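Local structure of dTDP-4-amino-4,6-dideoxyglucose formyltransferase (Shewanella sp. FDAARGOS_354, 6V2T) at residues I145-F159 against D192-K206. The protein probably transfers a formyl group from a folate cofactor to the amino group of dTDP-4-amino-4,6-dideoxyglucose, apparently for O-antigen synthesis. Residues are numbered along the deposited sequence; the frame is centred on the assembly and turned at random.
Sequences IHLMNEEIDDGAILF and DLVFANYQQKLSYEK. With FOL (folic acid), chain H.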
loop_
_atom_site.group_PDB
_atom_site.type_symbol
_atom_site.label_atom_id
_atom_site.label_comp_id
_atom_site.label_asym_id
_atom_site.label_seq_id
_atom_site.Cartn_x
_atom_site.Cartn_y
_atom_site.Cartn_z
ATOM N N ILE B 145 -30.138 9.131 -2.347
ATOM C CA ILE B 145 -30.873 10.128 -1.520
ATOM C C ILE B 145 -32.285 9.583 -1.317
ATOM O O ILE B 145 -32.988 9.351 -2.339
ATOM C CB ILE B 145 -30.865 11.513 -2.181
ATOM C CG1 ILE B 145 -29.431 11.942 -2.489
ATOM C CG2 ILE B 145 -31.565 12.509 -1.275
ATOM C CD1 ILE B 145 -29.334 13.338 -3.071
ATOM N N HIS B 146 -32.649 9.311 -0.065
ATOM C CA HIS B 146 -33.910 8.586 0.257
ATOM C C HIS B 146 -34.590 9.207 1.465
ATOM O O HIS B 146 -33.908 9.849 2.307
ATOM C CB HIS B 146 -33.599 7.087 0.416
ATOM C CG HIS B 146 -32.757 6.779 1.610
ATOM N ND1 HIS B 146 -33.311 6.500 2.841
ATOM C CD2 HIS B 146 -31.428 6.687 1.779
ATOM C CE1 HIS B 146 -32.345 6.264 3.710
ATOM N NE2 HIS B 146 -31.194 6.369 3.099
ATOM N N LEU B 147 -35.911 9.090 1.515
ATOM C CA LEU B 147 -36.698 9.402 2.727
ATOM C C LEU B 147 -36.264 8.407 3.813
ATOM O O LEU B 147 -36.003 7.252 3.478
ATOM C CB LEU B 147 -38.194 9.276 2.405
ATOM C CG LEU B 147 -38.783 10.407 1.558
ATOM C CD1 LEU B 147 -40.205 10.079 1.117
ATOM C CD2 LEU B 147 -38.762 11.714 2.320
ATOM N N MET B 148 -36.164 8.862 5.060
ATOM C CA MET B 148 -35.789 8.032 6.217
ATOM C C MET B 148 -37.070 7.512 6.878
ATOM O O MET B 148 -37.952 8.326 7.185
ATOM C CB MET B 148 -34.948 8.828 7.210
ATOM C CG MET B 148 -33.744 9.425 6.534
ATOM S SD MET B 148 -32.868 10.665 7.477
ATOM C CE MET B 148 -32.210 9.685 8.822
ATOM N N ASN B 149 -37.206 6.180 6.947
ATOM C CA ASN B 149 -38.230 5.499 7.781
ATOM C C ASN B 149 -37.511 5.011 9.047
ATOM O O ASN B 149 -36.378 5.412 9.303
ATOM C CB ASN B 149 -38.986 4.420 6.980
ATOM C CG ASN B 149 -38.110 3.285 6.497
ATOM O OD1 ASN B 149 -37.055 3.027 7.056
ATOM N ND2 ASN B 149 -38.534 2.591 5.449
ATOM N N GLU B 150 -38.154 4.141 9.795
ATOM C CA GLU B 150 -37.651 3.615 11.078
ATOM C C GLU B 150 -36.502 2.637 10.843
ATOM O O GLU B 150 -35.720 2.500 11.762
ATOM C CB GLU B 150 -38.789 2.882 11.788
ATOM C CG GLU B 150 -39.940 3.782 12.151
ATOM C CD GLU B 150 -41.021 3.038 12.913
ATOM O OE1 GLU B 150 -40.676 2.060 13.598
ATOM O OE2 GLU B 150 -42.185 3.422 12.797
ATOM N N GLU B 151 -36.416 2.003 9.663
ATOM C CA GLU B 151 -35.348 1.043 9.302
ATOM C C GLU B 151 -34.168 1.831 8.699
ATOM O O GLU B 151 -34.297 3.043 8.404
ATOM C CB GLU B 151 -35.915 -0.055 8.390
ATOM C CG GLU B 151 -36.756 -1.102 9.139
ATOM C CD GLU B 151 -37.440 -2.170 8.299
ATOM O OE1 GLU B 151 -36.741 -2.888 7.563
ATOM O OE2 GLU B 151 -38.690 -2.291 8.386
ATOM N N ILE B 152 -33.043 1.173 8.513
ATOM C CA ILE B 152 -31.786 1.858 8.100
ATOM C C ILE B 152 -31.645 1.746 6.581
ATOM O O ILE B 152 -31.644 0.610 6.049
ATOM C CB ILE B 152 -30.586 1.306 8.879
ATOM C CG1 ILE B 152 -30.808 1.462 10.382
ATOM C CG2 ILE B 152 -29.292 1.978 8.431
ATOM C CD1 ILE B 152 -29.761 0.788 11.248
ATOM N N ASP B 153 -31.433 2.896 5.927
ATOM C CA ASP B 153 -31.101 2.977 4.483
ATOM C C ASP B 153 -32.204 2.228 3.716
ATOM O O ASP B 153 -31.872 1.485 2.786
ATOM C CB ASP B 153 -29.673 2.469 4.233
ATOM C CG ASP B 153 -28.602 3.167 5.055
ATOM O OD1 ASP B 153 -28.839 4.328 5.485
ATOM O OD2 ASP B 153 -27.546 2.540 5.282
ATOM N N ASP B 154 -33.465 2.446 4.116
ATOM C CA ASP B 154 -34.635 1.610 3.728
ATOM C C ASP B 154 -35.772 2.426 3.098
ATOM O O ASP B 154 -36.477 1.826 2.300
ATOM C CB ASP B 154 -35.186 0.844 4.920
ATOM C CG ASP B 154 -36.229 -0.190 4.505
ATOM O OD1 ASP B 154 -37.393 0.060 4.773
ATOM O OD2 ASP B 154 -35.849 -1.177 3.819
ATOM N N GLY B 155 -35.913 3.735 3.379
ATOM C CA GLY B 155 -37.044 4.558 2.910
ATOM C C GLY B 155 -37.018 4.840 1.408
ATOM O O GLY B 155 -36.019 4.489 0.757
ATOM N N ALA B 156 -38.068 5.475 0.877
ATOM C CA ALA B 156 -38.310 5.649 -0.577
ATOM C C ALA B 156 -37.131 6.407 -1.201
ATOM O O ALA B 156 -36.715 7.427 -0.644
ATOM C CB ALA B 156 -39.604 6.364 -0.843
ATOM N N ILE B 157 -36.608 5.876 -2.295
ATOM C CA ILE B 157 -35.519 6.490 -3.100
ATOM C C ILE B 157 -36.090 7.726 -3.787
ATOM O O ILE B 157 -37.148 7.614 -4.452
ATOM C CB ILE B 157 -34.935 5.465 -4.088
ATOM C CG1 ILE B 157 -34.378 4.259 -3.326
ATOM C CG2 ILE B 157 -33.880 6.115 -4.962
ATOM C CD1 ILE B 157 -33.949 3.151 -4.211
ATOM N N LEU B 158 -35.422 8.868 -3.591
ATOM C CA LEU B 158 -35.730 10.142 -4.289
ATOM C C LEU B 158 -34.837 10.288 -5.533
ATOM O O LEU B 158 -35.362 10.551 -6.658
ATOM C CB LEU B 158 -35.530 11.275 -3.271
ATOM C CG LEU B 158 -36.344 11.136 -1.989
ATOM C CD1 LEU B 158 -36.302 12.394 -1.139
ATOM C CD2 LEU B 158 -37.800 10.803 -2.321
ATOM N N PHE B 159 -33.527 10.168 -5.358
ATOM C CA PHE B 159 -32.531 10.241 -6.450
ATOM C C PHE B 159 -31.457 9.215 -6.156
ATOM O O PHE B 159 -31.150 9.047 -4.961
ATOM C CB PHE B 159 -31.891 11.627 -6.509
ATOM C CG PHE B 159 -32.895 12.722 -6.714
ATOM C CD1 PHE B 159 -33.393 13.012 -7.978
ATOM C CD2 PHE B 159 -33.363 13.441 -5.640
ATOM C CE1 PHE B 159 -34.329 14.023 -8.151
ATOM C CE2 PHE B 159 -34.316 14.436 -5.815
ATOM C CZ PHE B 159 -34.778 14.739 -7.074
ATOM N N ASP B 192 -34.226 20.763 -5.086
ATOM C CA ASP B 192 -35.302 19.786 -5.378
ATOM C C ASP B 192 -35.698 19.068 -4.084
ATOM O O ASP B 192 -36.904 18.943 -3.851
ATOM C CB ASP B 192 -34.876 18.763 -6.425
ATOM C CG ASP B 192 -34.806 19.288 -7.843
ATOM O OD1 ASP B 192 -35.445 20.311 -8.121
ATOM O OD2 ASP B 192 -34.125 18.636 -8.660
ATOM N N LEU B 193 -34.721 18.636 -3.288
ATOM C CA LEU B 193 -34.938 17.918 -2.000
ATOM C C LEU B 193 -35.673 18.828 -1.036
ATOM O O LEU B 193 -36.690 18.420 -0.406
ATOM C CB LEU B 193 -33.592 17.553 -1.357
ATOM C CG LEU B 193 -32.824 16.437 -2.036
ATOM C CD1 LEU B 193 -31.530 16.143 -1.267
ATOM C CD2 LEU B 193 -33.712 15.201 -2.166
ATOM N N VAL B 194 -35.139 20.030 -0.882
ATOM C CA VAL B 194 -35.719 21.034 0.034
ATOM C C VAL B 194 -37.182 21.304 -0.346
ATOM O O VAL B 194 -37.976 21.368 0.594
ATOM C CB VAL B 194 -34.887 22.330 0.050
ATOM C CG1 VAL B 194 -35.578 23.389 0.877
ATOM C CG2 VAL B 194 -33.465 22.089 0.536
ATOM N N PHE B 195 -37.519 21.446 -1.641
ATOM C CA PHE B 195 -38.849 21.946 -2.118
ATOM C C PHE B 195 -39.743 20.783 -2.581
ATOM O O PHE B 195 -40.787 21.045 -3.196
ATOM C CB PHE B 195 -38.666 22.990 -3.233
ATOM C CG PHE B 195 -37.921 24.216 -2.775
ATOM C CD1 PHE B 195 -38.253 24.839 -1.586
ATOM C CD2 PHE B 195 -36.851 24.713 -3.510
ATOM C CE1 PHE B 195 -37.555 25.954 -1.141
ATOM C CE2 PHE B 195 -36.132 25.804 -3.049
ATOM C CZ PHE B 195 -36.491 26.435 -1.880
ATOM N N ALA B 196 -39.334 19.542 -2.281
ATOM C CA ALA B 196 -40.053 18.283 -2.575
ATOM C C ALA B 196 -40.386 18.181 -4.061
ATOM O O ALA B 196 -41.451 17.630 -4.427
ATOM C CB ALA B 196 -41.284 18.165 -1.728
ATOM N N ASN B 197 -39.472 18.646 -4.901
ATOM C CA ASN B 197 -39.572 18.447 -6.357
ATOM C C ASN B 197 -38.953 17.088 -6.674
ATOM O O ASN B 197 -37.818 17.052 -7.186
ATOM C CB ASN B 197 -38.915 19.599 -7.105
ATOM C CG ASN B 197 -39.155 19.492 -8.584
ATOM O OD1 ASN B 197 -40.073 18.795 -9.010
ATOM N ND2 ASN B 197 -38.286 20.129 -9.357
ATOM N N TYR B 198 -39.667 16.005 -6.348
ATOM C CA TYR B 198 -39.182 14.616 -6.505
ATOM C C TYR B 198 -40.367 13.654 -6.482
ATOM O O TYR B 198 -41.484 14.076 -6.123
ATOM C CB TYR B 198 -38.139 14.277 -5.429
ATOM C CG TYR B 198 -38.546 14.467 -3.991
ATOM C CD1 TYR B 198 -39.550 13.694 -3.414
ATOM C CD2 TYR B 198 -37.868 15.352 -3.161
ATOM C CE1 TYR B 198 -39.905 13.855 -2.087
ATOM C CE2 TYR B 198 -38.213 15.515 -1.829
ATOM C CZ TYR B 198 -39.242 14.765 -1.286
ATOM O OH TYR B 198 -39.567 14.917 0.039
ATOM N N GLN B 199 -40.104 12.424 -6.919
ATOM C CA GLN B 199 -41.032 11.281 -6.855
ATOM C C GLN B 199 -40.418 10.240 -5.911
ATOM O O GLN B 199 -39.179 10.180 -5.818
ATOM C CB GLN B 199 -41.339 10.761 -8.257
ATOM C CG GLN B 199 -42.179 11.711 -9.097
ATOM C CD GLN B 199 -42.332 11.194 -10.503
ATOM O OE1 GLN B 199 -41.363 10.765 -11.108
ATOM N NE2 GLN B 199 -43.550 11.213 -11.031
ATOM N N GLN B 200 -41.284 9.543 -5.183
ATOM C CA GLN B 200 -40.986 8.786 -3.942
ATOM C C GLN B 200 -41.771 7.483 -3.926
ATOM O O GLN B 200 -42.254 7.120 -2.813
ATOM C CB GLN B 200 -41.326 9.597 -2.679
ATOM C CG GLN B 200 -42.801 9.644 -2.281
ATOM C CD GLN B 200 -43.105 10.615 -1.164
ATOM O OE1 GLN B 200 -42.854 11.825 -1.251
ATOM N NE2 GLN B 200 -43.696 10.086 -0.101
ATOM N N LYS B 201 -41.870 6.797 -5.078
ATOM C CA LYS B 201 -42.491 5.440 -5.159
ATOM C C LYS B 201 -41.644 4.431 -4.362
ATOM O O LYS B 201 -40.406 4.346 -4.608
ATOM C CB LYS B 201 -42.655 4.911 -6.590
ATOM C CG LYS B 201 -43.247 3.496 -6.669
ATOM C CD LYS B 201 -43.538 2.942 -8.063
ATOM C CE LYS B 201 -42.363 3.025 -9.012
ATOM N NZ LYS B 201 -42.395 4.288 -9.788
ATOM N N LEU B 202 -42.317 3.667 -3.489
ATOM C CA LEU B 202 -41.755 2.536 -2.687
ATOM C C LEU B 202 -41.226 1.413 -3.602
ATOM O O LEU B 202 -41.841 1.166 -4.650
ATOM C CB LEU B 202 -42.855 1.968 -1.776
ATOM C CG LEU B 202 -43.615 2.948 -0.880
ATOM C CD1 LEU B 202 -44.695 2.209 -0.098
ATOM C CD2 LEU B 202 -42.678 3.687 0.064
ATOM N N SER B 203 -40.148 0.733 -3.185
ATOM C CA SER B 203 -39.668 -0.569 -3.735
ATOM C C SER B 203 -39.981 -1.674 -2.729
ATOM O O SER B 203 -39.822 -1.416 -1.520
ATOM C CB SER B 203 -38.187 -0.556 -4.026
ATOM O OG SER B 203 -37.909 0.243 -5.160
ATOM N N TYR B 204 -40.358 -2.864 -3.209
ATOM C CA TYR B 204 -40.602 -4.068 -2.368
ATOM C C TYR B 204 -39.418 -5.035 -2.530
ATOM O O TYR B 204 -39.552 -6.214 -2.168
ATOM C CB TYR B 204 -41.968 -4.685 -2.696
ATOM C CG TYR B 204 -43.074 -3.673 -2.880
ATOM C CD1 TYR B 204 -43.445 -2.818 -1.850
ATOM C CD2 TYR B 204 -43.732 -3.545 -4.097
ATOM C CE1 TYR B 204 -44.443 -1.869 -2.022
ATOM C CE2 TYR B 204 -44.733 -2.606 -4.284
ATOM C CZ TYR B 204 -45.090 -1.766 -3.244
ATOM O OH TYR B 204 -46.075 -0.843 -3.439
ATOM N N GLU B 205 -38.287 -4.541 -3.043
ATOM C CA GLU B 205 -36.972 -5.243 -3.022
ATOM C C GLU B 205 -36.264 -4.890 -1.701
ATOM O O GLU B 205 -35.901 -3.716 -1.525
ATOM C CB GLU B 205 -36.234 -4.781 -4.276
ATOM C CG GLU B 205 -35.005 -5.587 -4.652
ATOM C CD GLU B 205 -34.214 -4.910 -5.772
ATOM O OE1 GLU B 205 -33.139 -5.442 -6.164
ATOM O OE2 GLU B 205 -34.658 -3.817 -6.235
ATOM N N LYS B 206 -36.077 -5.818 -0.764
ATOM C CA LYS B 206 -35.571 -5.448 0.597
ATOM C C LYS B 206 -34.060 -5.173 0.559
ATOM O O LYS B 206 -33.575 -4.382 1.409
ATOM C CB LYS B 206 -35.790 -6.536 1.649
ATOM C CG LYS B 206 -36.754 -6.134 2.753
ATOM C CD LYS B 206 -36.264 -4.980 3.606
ATOM C CE LYS B 206 -37.340 -3.951 3.872
ATOM N NZ LYS B 206 -37.127 -3.252 5.160
HETATM N N1 FOL H . -31.847 6.749 10.758
HETATM C C2 FOL H . -32.947 6.097 10.350
HETATM N NA2 FOL H . -33.950 5.901 11.200
HETATM N N3 FOL H . -33.075 5.667 9.058
HETATM C C4 FOL H . -32.066 5.835 8.190
HETATM O O4 FOL H . -32.276 5.405 7.026
HETATM C C4A FOL H . -30.917 6.509 8.595
HETATM N N5 FOL H . -29.864 6.689 7.799
HETATM C C6 FOL H . -28.529 7.039 8.298
HETATM C C7 FOL H . -28.718 8.005 9.481
HETATM N N8 FOL H . -29.762 7.601 10.384
HETATM C C8A FOL H . -30.844 6.958 9.918
HETATM C C9 FOL H . -27.591 5.786 8.469
HETATM N N10 FOL H . -26.649 5.920 9.583
HETATM C C11 FOL H . -25.509 2.963 12.353
HETATM C C12 FOL H . -25.043 4.276 12.443
HETATM C C13 FOL H . -25.424 5.238 11.502
HETATM C C14 FOL H . -26.289 4.934 10.470
HETATM C C15 FOL H . -26.773 3.633 10.399
HETATM C C16 FOL H . -26.390 2.659 11.325
HETATM C C FOL H . -25.121 1.930 13.385
HETATM O O FOL H . -24.730 2.360 14.448
HETATM N N FOL H . -25.268 0.615 13.211
HETATM O O HOH W 1 -34.554 -1.589 1.401
HETATM O O HOH W 2 -38.005 3.374 -3.330
HETATM O O HOH W 3 -38.990 5.968 -5.858
HETATM O O HOH W 4 -37.369 11.860 -7.960
#
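Leu158 lies against one face of the Tyr198 ring, its CD1 3.7 Å from the ring centroid in a CH-pi contact 11° off the normal. Tyr198 suits this post because its ring gives the leucine a flat apolar surface while its OH bonds to Arg113. Beside this pair, Leu193, at the end of helix 171-194, rests its forked tip on Ile145 CG2, CD2 at 3.6 Å, and CD2 also reaches the edge of the Phe159 ring, 3.8 Å from CE2. A classic beta bulge sets Leu158 and Phe159 opposite Ile145, and Ile145 O accepts from the backbone N of each.

Beyond Gln200 the packing thins into a watery seam. Ala156, small enough for the chain to pass close, puts CB 3.4 Å from Gln200 O, and one water links Ile157 N to Lys201 O. At the far end Lys206, its long side chain bent at chi2 and chi3, reaches Asp154 OD2 (2.8 Å from NZ) from above the carboxylate plane and also bridges Glu151. Asn149 ND2 holds Asp154 OD1, and the 149-153 loop binds folic acid through Asn149 O and Asp153 N. The contact is thus apolar at the helix end and ionic where Lys206 meets the folate-binding loop.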